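Local structure of pyruvate formate-lyase 2 (Archaeoglobus fulgidus, 2F3O) at residues A[95-100]-A[760-765]; A[313-318]-A[327-332]; A[412-417]-A[533-538]. The protein probably acts as a lyase or related enzyme of the glycyl radical family, although its substrate and exact reaction are not established. All coordinates share one frame; numbering follows the deposited sequence.

From the N terminus, the loop 95-100 waits almost the whole chain for its partner: contact 1 closes last, when 760-765 arrives, and the other two lie within its span. Contact 2 is a short closure, 313-318 meeting 327-332 just before strand 334-338. Contact 3 follows in series and brings 533-538 back to 412-417. Contacts 1 and 2 touch, with Asn99 reaching Gln329, Arg96 reaching Phe318 and Leu760 packing on Gly328, so the C-terminal helix, the 95-100 loop and the approach to one sheet form a single patch. Contact 3 belongs to the other sheet, its centre about 38 Å from that of contact 1; together the sheets are consistent with the α/β barrel of glycyl radical enzymes.

Contact 1: residues A[95-100]-A[760-765]; sequences NRETNR and LSRPVQ
The start of the C-terminal helix 762-770, with Ser761 as its N-cap, is met here by the loop 95-100 through Glu97 and Thr98. Glu97 makes the charged part of the contact: OE2 forms a salt bridge with Arg762 NE at 3.2 Å. The carboxylate sits over one face of the guanidinium, the two planes 74° apart, so charge attraction rather than an in-plane pair of N-H bonds holds them. Arg762 bends at its second torsion (chi2 -103°), which turns its end back toward the glutamate, and its CG lies 3.4 Å from Glu97 OE1. That oxygen also faces the first turn of the helix, whose end would probably help to stabilise the negative charge. Deeper in, the Thr98 methyl CG2 packs on the backbone, 3.5 Å from Leu760 O, while Thr98 OG1 turns to a weak bond with Glu323. The loop has its own brace: Arg96 grips Asn99 O side-on with NE at 3.2 Å and NH2 at 3.0 Å. On the helix side, Val764 N gives a weak capping bond to Ser761 OG, and Ser761 N donates to Ser327 OG. The arrangement is that of a serine-capped helix N terminus, a short strand (754-756) beyond Gly752, the predicted radical site of this glycyl radical fold.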
loop_
_atom_site.group_PDB
_atom_site.type_symbol
_atom_site.label_atom_id
_atom_site.label_comp_id
_atom_site.label_asym_id
_atom_site.label_seq_id
_atom_site.Cartn_x
_atom_site.Cartn_y
_atom_site.Cartn_z
ATOM N N ASN A 95 8.539 24.480 -50.803
ATOM C CA ASN A 95 9.342 25.686 -50.953
ATOM C C ASN A 95 9.471 26.530 -49.690
ATOM O O ASN A 95 8.797 27.555 -49.551
ATOM C CB ASN A 95 8.801 26.544 -52.092
ATOM C CG ASN A 95 9.730 26.554 -53.294
ATOM O OD1 ASN A 95 10.202 27.617 -53.730
ATOM N ND2 ASN A 95 10.024 25.362 -53.823
ATOM N N ARG A 96 10.315 26.078 -48.766
ATOM C CA ARG A 96 10.697 26.867 -47.593
ATOM C C ARG A 96 12.167 26.610 -47.349
ATOM O O ARG A 96 12.700 25.602 -47.824
ATOM C CB ARG A 96 9.869 26.513 -46.363
ATOM C CG ARG A 96 9.920 25.052 -45.950
ATOM C CD ARG A 96 9.191 24.848 -44.626
ATOM N NE ARG A 96 9.360 23.495 -44.099
ATOM C CZ ARG A 96 8.851 23.061 -42.949
ATOM N NH1 ARG A 96 8.124 23.868 -42.186
ATOM N NH2 ARG A 96 9.072 21.814 -42.567
ATOM N N GLU A 97 12.824 27.512 -46.623
ATOM C CA GLU A 97 14.293 27.535 -46.621
ATOM C C GLU A 97 14.995 26.384 -45.866
ATOM O O GLU A 97 16.068 25.950 -46.271
ATOM C CB GLU A 97 14.856 28.926 -46.247
ATOM C CG GLU A 97 14.798 29.307 -44.771
ATOM C CD GLU A 97 15.982 30.187 -44.344
ATOM O OE1 GLU A 97 15.982 30.696 -43.192
ATOM O OE2 GLU A 97 16.918 30.361 -45.160
ATOM N N THR A 98 14.372 25.876 -44.803
ATOM C CA THR A 98 14.939 24.785 -44.003
ATOM C C THR A 98 13.944 23.646 -43.885
ATOM O O THR A 98 12.748 23.884 -43.742
ATOM C CB THR A 98 15.262 25.256 -42.577
ATOM O OG1 THR A 98 14.114 25.915 -42.024
ATOM C CG2 THR A 98 16.424 26.234 -42.585
ATOM N N ASN A 99 14.456 22.420 -43.942
ATOM C CA ASN A 99 13.663 21.189 -43.785
ATOM C C ASN A 99 12.471 21.113 -44.739
ATOM O O ASN A 99 11.320 20.948 -44.329
ATOM C CB ASN A 99 13.235 21.004 -42.326
ATOM C CG ASN A 99 12.828 19.582 -42.001
ATOM O OD1 ASN A 99 13.478 18.620 -42.408
ATOM N ND2 ASN A 99 11.747 19.446 -41.251
ATOM N N ARG A 100 12.778 21.274 -46.020
ATOM C CA ARG A 100 11.784 21.205 -47.077
ATOM C C ARG A 100 11.288 19.775 -47.269
ATOM O O ARG A 100 12.052 18.818 -47.190
ATOM C CB ARG A 100 12.341 21.781 -48.389
ATOM C CG ARG A 100 13.668 21.165 -48.869
ATOM C CD ARG A 100 14.204 21.890 -50.100
ATOM N NE ARG A 100 13.711 23.268 -50.159
ATOM C CZ ARG A 100 13.815 24.057 -51.228
ATOM N NH1 ARG A 100 14.406 23.614 -52.339
ATOM N NH2 ARG A 100 13.322 25.292 -51.190
ATOM N N LEU A 760 19.866 24.630 -41.064
ATOM C CA LEU A 760 19.679 25.536 -39.942
ATOM C C LEU A 760 19.190 26.875 -40.438
ATOM O O LEU A 760 19.614 27.316 -41.486
ATOM C CB LEU A 760 21.005 25.739 -39.237
ATOM C CG LEU A 760 21.583 24.460 -38.659
ATOM C CD1 LEU A 760 23.027 24.655 -38.293
ATOM C CD2 LEU A 760 20.779 24.119 -37.450
ATOM N N SER A 761 18.320 27.534 -39.677
ATOM C CA SER A 761 17.771 28.849 -40.048
ATOM C C SER A 761 18.843 29.939 -40.025
ATOM O O SER A 761 19.924 29.713 -39.494
ATOM C CB SER A 761 16.641 29.230 -39.092
ATOM O OG SER A 761 17.151 29.507 -37.796
ATOM N N ARG A 762 18.541 31.104 -40.610
ATOM C CA ARG A 762 19.494 32.244 -40.639
ATOM C C ARG A 762 19.955 32.678 -39.262
ATOM O O ARG A 762 21.165 32.803 -39.073
ATOM C CB ARG A 762 18.976 33.482 -41.399
ATOM C CG ARG A 762 18.294 33.195 -42.698
ATOM C CD ARG A 762 19.173 33.502 -43.905
ATOM N NE ARG A 762 18.492 33.091 -45.138
ATOM C CZ ARG A 762 17.514 33.775 -45.742
ATOM N NH1 ARG A 762 17.083 34.941 -45.252
ATOM N NH2 ARG A 762 16.964 33.292 -46.852
ATOM N N PRO A 763 19.011 32.913 -38.304
ATOM C CA PRO A 763 19.530 33.214 -36.969
ATOM C C PRO A 763 20.438 32.122 -36.387
ATOM O O PRO A 763 21.448 32.449 -35.770
ATOM C CB PRO A 763 18.255 33.396 -36.131
ATOM C CG PRO A 763 17.235 33.831 -37.100
ATOM C CD PRO A 763 17.532 32.992 -38.305
ATOM N N VAL A 764 20.108 30.851 -36.619
ATOM C CA VAL A 764 20.900 29.765 -36.040
ATOM C C VAL A 764 22.251 29.612 -36.739
ATOM O O VAL A 764 23.259 29.444 -36.066
ATOM C CB VAL A 764 20.111 28.431 -35.952
ATOM C CG1 VAL A 764 20.984 27.309 -35.414
ATOM C CG2 VAL A 764 18.910 28.599 -35.045
ATOM N N GLN A 765 22.271 29.729 -38.070
ATOM C CA GLN A 765 23.512 29.722 -38.862
ATOM C C GLN A 765 24.499 30.811 -38.456
ATOM O O GLN A 765 25.704 30.555 -38.315
ATOM C CB GLN A 765 23.201 29.909 -40.340
ATOM C CG GLN A 765 22.714 28.667 -41.041
ATOM C CD GLN A 765 22.577 28.873 -42.522
ATOM O OE1 GLN A 765 22.626 29.999 -43.009
ATOM N NE2 GLN A 765 22.401 27.783 -43.254
#

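Contact 2: residues A[313-318]-A[327-332]; sequences EIVPAF and SGQATN
Val315 and Gln329 lie at the closest approach of two wholly buried loops, CA atoms 5.6 Å apart, yet no hydrogen bond passes between the two segments. The first comes off helix 297-310; the second leads into strand 334-338, at the edge of a mixed sheet within this chain of the glycyl radical fold. The polar groups look to third parties instead. Arg365 takes Ile314 O with one nitrogen and Gln329 O with another, bridging the loops, and Ala330 O accepts from Gln271. The amide of Gln329 crosses Val315 so that CG2 of the valine is 3.4 Å from Gln329 NE2, but this nitrogen is hydrogen-bonded to Asn99 OD1, outside the two segments. Pro316 is the central wedge. Its CD rests 3.6 Å from Gln329 CA, and its CG lies 3.7 Å from Ala330 N. Thr331, the residue after Ala330, also meets the proline: with chi1 at 53° its CG2 stands anti to the carbonyl carbon and comes 3.7 Å from Pro316 N. Two residues before the proline, Ile314 CD1 packs on Thr331 CB at 3.9 Å. Past Pro316 the chain swings through an inverse gamma turn centred on Ala317, returning Phe318 toward Ala330. A glycerol lies beside Ala330 and takes a hydrogen bond from Asn332 ND2, and a triethylene glycol approaches Phe318; both probably came from the crystallisation liquor but may mark a pocket. The turn also folds Phe318 under its own proline: Pro316 CB sits 3.5 Å above the centre of the Phe318 ring plane.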
loop_
_atom_site.group_PDB
_atom_site.type_symbol
_atom_site.label_atom_id
_atom_site.label_comp_id
_atom_site.label_asym_id
_atom_site.label_seq_id
_atom_site.Cartn_x
_atom_site.Cartn_y
_atom_site.Cartn_z
ATOM N N GLU A 313 16.709 8.093 -42.326
ATOM C CA GLU A 313 15.486 8.086 -43.110
ATOM C C GLU A 313 14.411 9.028 -42.560
ATOM O O GLU A 313 13.528 9.459 -43.303
ATOM C CB GLU A 313 14.956 6.659 -43.296
ATOM C CG GLU A 313 15.873 5.778 -44.125
ATOM C CD GLU A 313 15.437 4.310 -44.171
ATOM O OE1 GLU A 313 14.368 3.979 -43.623
ATOM O OE2 GLU A 313 16.169 3.485 -44.765
ATOM N N ILE A 314 14.476 9.366 -41.274
ATOM C CA ILE A 314 13.524 10.339 -40.743
ATOM C C ILE A 314 14.085 11.724 -40.501
ATOM O O ILE A 314 15.253 11.935 -40.210
ATOM C CB ILE A 314 12.701 9.883 -39.489
ATOM C CG1 ILE A 314 13.587 9.666 -38.269
ATOM C CG2 ILE A 314 11.886 8.663 -39.783
ATOM C CD1 ILE A 314 12.804 9.606 -36.976
ATOM N N VAL A 315 13.170 12.655 -40.617
ATOM C CA VAL A 315 13.435 14.050 -40.583
ATOM C C VAL A 315 12.087 14.488 -40.000
ATOM O O VAL A 315 11.059 13.871 -40.296
ATOM C CB VAL A 315 13.744 14.535 -42.046
ATOM C CG1 VAL A 315 12.588 15.296 -42.680
ATOM C CG2 VAL A 315 15.005 15.359 -42.078
ATOM N N PRO A 316 12.079 15.482 -39.108
ATOM C CA PRO A 316 10.887 15.727 -38.282
ATOM C C PRO A 316 9.757 16.463 -39.005
ATOM O O PRO A 316 10.014 17.206 -39.922
ATOM C CB PRO A 316 11.441 16.579 -37.153
ATOM C CG PRO A 316 12.576 17.321 -37.792
ATOM C CD PRO A 316 13.166 16.425 -38.820
ATOM N N ALA A 317 8.510 16.255 -38.597
ATOM C CA ALA A 317 7.353 16.932 -39.231
ATOM C C ALA A 317 7.037 18.268 -38.571
ATOM O O ALA A 317 5.904 18.505 -38.138
ATOM C CB ALA A 317 6.096 16.037 -39.209
ATOM N N PHE A 318 8.041 19.133 -38.499
ATOM C CA PHE A 318 7.911 20.385 -37.795
ATOM C C PHE A 318 7.322 21.438 -38.706
ATOM O O PHE A 318 7.752 21.582 -39.834
ATOM C CB PHE A 318 9.283 20.862 -37.341
ATOM C CG PHE A 318 9.878 20.061 -36.208
ATOM C CD1 PHE A 318 9.074 19.362 -35.328
ATOM C CD2 PHE A 318 11.245 20.067 -35.993
ATOM C CE1 PHE A 318 9.629 18.652 -34.289
ATOM C CE2 PHE A 318 11.793 19.362 -34.955
ATOM C CZ PHE A 318 10.991 18.654 -34.106
ATOM N N SER A 327 15.432 23.890 -34.865
ATOM C CA SER A 327 16.060 23.924 -36.197
ATOM C C SER A 327 17.170 22.904 -36.329
ATOM O O SER A 327 17.880 22.633 -35.367
ATOM C CB SER A 327 16.657 25.308 -36.471
ATOM O OG SER A 327 16.599 25.632 -37.851
ATOM N N GLY A 328 17.323 22.332 -37.511
ATOM C CA GLY A 328 18.405 21.399 -37.720
ATOM C C GLY A 328 17.985 19.961 -37.780
ATOM O O GLY A 328 18.784 19.069 -37.485
ATOM N N GLN A 329 16.730 19.750 -38.160
ATOM C CA GLN A 329 16.196 18.418 -38.444
ATOM C C GLN A 329 16.393 17.429 -37.297
ATOM O O GLN A 329 16.997 16.362 -37.460
ATOM C CB GLN A 329 16.796 17.868 -39.734
ATOM C CG GLN A 329 16.510 18.727 -40.940
ATOM C CD GLN A 329 17.131 18.165 -42.193
ATOM O OE1 GLN A 329 18.262 17.667 -42.174
ATOM N NE2 GLN A 329 16.397 18.238 -43.296
ATOM N N ALA A 330 15.899 17.812 -36.128
ATOM C CA ALA A 330 16.200 17.101 -34.902
ATOM C C ALA A 330 15.248 15.945 -34.698
ATOM O O ALA A 330 14.045 16.127 -34.532
ATOM C CB ALA A 330 16.118 18.051 -33.755
ATOM N N THR A 331 15.781 14.739 -34.745
ATOM C CA THR A 331 14.992 13.571 -34.403
ATOM C C THR A 331 15.738 12.834 -33.303
ATOM O O THR A 331 15.215 12.653 -32.204
ATOM C CB THR A 331 14.761 12.655 -35.613
ATOM O OG1 THR A 331 16.015 12.330 -36.228
ATOM C CG2 THR A 331 13.865 13.345 -36.625
ATOM N N ASN A 332 16.955 12.410 -33.625
ATOM C CA ASN A 332 17.946 12.006 -32.645
ATOM C C ASN A 332 17.819 10.636 -32.031
ATOM O O ASN A 332 17.773 10.509 -30.810
ATOM C CB ASN A 332 18.166 13.093 -31.597
ATOM C CG ASN A 332 18.840 14.285 -32.184
ATOM O OD1 ASN A 332 19.948 14.166 -32.665
ATOM N ND2 ASN A 332 18.169 15.425 -32.204
#

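Contact 3: residues A[412-417]-A[533-538]; sequences EVDDRD and ARYNFT
Hydrogen bonding between 412-417 and 533-538 centres on one atom, the phenol oxygen of Tyr535. It accepts from Asp414 N at 3.3 Å in a nearly straight bond (N-H...O 165°) and donates to Asp417 OD1 at 3.0 Å. Asp417 OD1 lies in the plane of the tyrosine ring, at its edge, whereas the hydroxyl meets the carboxylate from above its plane, 44° out. Acting as both donor and acceptor, the hydroxyl ties the N-cap residue of helix 415-419 to a residue within that helix. A phenylalanine in its place would probably leave Asp414 N without its acceptor and the buried Asp417 carboxylate without this donor.

The apolar contacts lie alongside. Val413 splits its branches between two rings: CG1, anti to the backbone N (chi1 180°), packs on Tyr535 CZ at 3.9 Å, while CG2 approaches the edge of Phe537, 4.3 Å from CE1.

Charge adds a looser component. Asp414 OD1 is 4.2 Å from Arg534 NH1, too far for a salt bridge, and sits well out of the guanidinium plane with no N-H aimed at it. The neighbouring Asp415 turns away to salt bridges with Arg165 and Arg166 of the second subunit, so this corner is part of the subunit interface.

Glu412, at positive phi, is the C-prime residue of the Schellman motif ending helix 401-410. The whole is a helix ended by a Schellman motif and followed, after a short turn, by the next helix, with that junction held by the tyrosine that opens strand 535-543.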
loop_
_atom_site.group_PDB
_atom_site.type_symbol
_atom_site.label_atom_id
_atom_site.label_comp_id
_atom_site.label_asym_id
_atom_site.label_seq_id
_atom_site.Cartn_x
_atom_site.Cartn_y
_atom_site.Cartn_z
ATOM N N GLU A 412 18.347 9.700 -6.763
ATOM C CA GLU A 412 18.093 8.429 -6.081
ATOM C C GLU A 412 18.118 7.194 -6.972
ATOM O O GLU A 412 17.321 6.282 -6.800
ATOM C CB GLU A 412 16.832 8.472 -5.220
ATOM C CG GLU A 412 17.065 9.056 -3.866
ATOM C CD GLU A 412 15.860 9.824 -3.418
ATOM O OE1 GLU A 412 14.773 9.583 -4.013
ATOM O OE2 GLU A 412 15.994 10.681 -2.503
ATOM N N VAL A 413 19.046 7.165 -7.909
ATOM C CA VAL A 413 19.255 5.984 -8.700
ATOM C C VAL A 413 20.242 5.110 -7.918
ATOM O O VAL A 413 21.132 5.612 -7.216
ATOM C CB VAL A 413 19.747 6.362 -10.124
ATOM C CG1 VAL A 413 19.985 5.147 -10.989
ATOM C CG2 VAL A 413 18.734 7.259 -10.789
ATOM N N ASP A 414 20.026 3.801 -8.006
ATOM C CA ASP A 414 20.890 2.786 -7.422
ATOM C C ASP A 414 22.256 2.914 -8.001
ATOM O O ASP A 414 22.385 3.301 -9.158
ATOM C CB ASP A 414 20.399 1.388 -7.815
ATOM C CG ASP A 414 19.386 0.829 -6.845
ATOM O OD1 ASP A 414 18.345 1.502 -6.591
ATOM O OD2 ASP A 414 19.645 -0.295 -6.346
ATOM N N ASP A 415 23.256 2.579 -7.193
ATOM C CA ASP A 415 24.629 2.450 -7.633
ATOM C C ASP A 415 24.786 1.854 -9.014
ATOM O O ASP A 415 25.220 2.535 -9.954
ATOM C CB ASP A 415 25.346 1.534 -6.677
ATOM C CG ASP A 415 25.996 2.281 -5.588
ATOM O OD1 ASP A 415 26.665 1.632 -4.740
ATOM O OD2 ASP A 415 25.831 3.529 -5.587
ATOM N N ARG A 416 24.407 0.582 -9.120
ATOM C CA ARG A 416 24.552 -0.191 -10.337
ATOM C C ARG A 416 23.763 0.384 -11.516
ATOM O O ARG A 416 24.224 0.351 -12.650
ATOM C CB ARG A 416 24.117 -1.625 -10.066
ATOM C CG ARG A 416 22.882 -1.685 -9.206
ATOM C CD ARG A 416 22.326 -3.074 -9.080
ATOM N NE ARG A 416 22.309 -3.399 -7.664
ATOM C CZ ARG A 416 23.036 -4.362 -7.123
ATOM N NH1 ARG A 416 23.801 -5.121 -7.891
ATOM N NH2 ARG A 416 22.969 -4.577 -5.813
ATOM N N ASP A 417 22.582 0.920 -11.254
ATOM C CA ASP A 417 21.772 1.465 -12.324
ATOM C C ASP A 417 22.360 2.800 -12.824
ATOM O O ASP A 417 22.258 3.109 -14.007
ATOM C CB ASP A 417 20.306 1.600 -11.884
ATOM C CG ASP A 417 19.527 0.283 -11.982
ATOM O OD1 ASP A 417 18.996 -0.173 -10.948
ATOM O OD2 ASP A 417 19.428 -0.291 -13.095
ATOM N N ALA A 533 7.427 1.865 -15.608
ATOM C CA ALA A 533 8.892 1.776 -15.623
ATOM C C ALA A 533 9.413 1.799 -14.196
ATOM O O ALA A 533 8.727 2.334 -13.343
ATOM C CB ALA A 533 9.459 2.913 -16.389
ATOM N N ARG A 534 10.584 1.212 -13.917
ATOM C CA ARG A 534 11.094 1.177 -12.530
ATOM C C ARG A 534 11.374 2.595 -12.031
ATOM O O ARG A 534 10.843 3.004 -10.994
ATOM C CB ARG A 534 12.320 0.265 -12.354
ATOM C CG ARG A 534 12.553 -0.217 -10.905
ATOM C CD ARG A 534 14.060 -0.297 -10.560
ATOM N NE ARG A 534 14.398 -0.877 -9.235
ATOM C CZ ARG A 534 14.550 -0.204 -8.068
ATOM N NH1 ARG A 534 14.892 -0.873 -6.955
ATOM N NH2 ARG A 534 14.364 1.124 -7.983
ATOM N N TYR A 535 12.155 3.361 -12.791
ATOM C CA TYR A 535 12.357 4.770 -12.482
ATOM C C TYR A 535 11.448 5.607 -13.379
ATOM O O TYR A 535 11.336 5.319 -14.558
ATOM C CB TYR A 535 13.811 5.158 -12.711
ATOM C CG TYR A 535 14.833 4.375 -11.893
ATOM C CD1 TYR A 535 15.527 3.297 -12.449
ATOM C CD2 TYR A 535 15.125 4.729 -10.570
ATOM C CE1 TYR A 535 16.477 2.608 -11.727
ATOM C CE2 TYR A 535 16.071 4.031 -9.832
ATOM C CZ TYR A 535 16.740 2.971 -10.419
ATOM O OH TYR A 535 17.686 2.270 -9.699
ATOM N N ASN A 536 10.773 6.615 -12.826
ATOM C CA ASN A 536 9.953 7.527 -13.642
ATOM C C ASN A 536 10.352 8.952 -13.399
ATOM O O ASN A 536 10.345 9.404 -12.271
ATOM C CB ASN A 536 8.469 7.389 -13.337
ATOM C CG ASN A 536 7.869 6.146 -13.936
ATOM O OD1 ASN A 536 7.240 6.180 -14.998
ATOM N ND2 ASN A 536 8.077 5.030 -13.270
ATOM N N PHE A 537 10.700 9.669 -14.455
ATOM C CA PHE A 537 11.196 11.026 -14.294
ATOM C C PHE A 537 10.559 11.898 -15.350
ATOM O O PHE A 537 9.944 11.379 -16.279
ATOM C CB PHE A 537 12.722 11.078 -14.400
ATOM C CG PHE A 537 13.444 10.534 -13.186
ATOM C CD1 PHE A 537 14.381 9.520 -13.312
ATOM C CD2 PHE A 537 13.196 11.044 -11.916
ATOM C CE1 PHE A 537 15.050 9.015 -12.195
ATOM C CE2 PHE A 537 13.871 10.538 -10.784
ATOM C CZ PHE A 537 14.795 9.527 -10.934
ATOM N N THR A 538 10.662 13.213 -15.180
ATOM C CA THR A 538 10.215 14.171 -16.186
ATOM C C THR A 538 11.288 15.241 -16.357
ATOM O O THR A 538 11.457 16.101 -15.492
ATOM C CB THR A 538 8.865 14.824 -15.820
ATOM O OG1 THR A 538 7.873 13.817 -15.670
ATOM C CG2 THR A 538 8.404 15.738 -16.910
#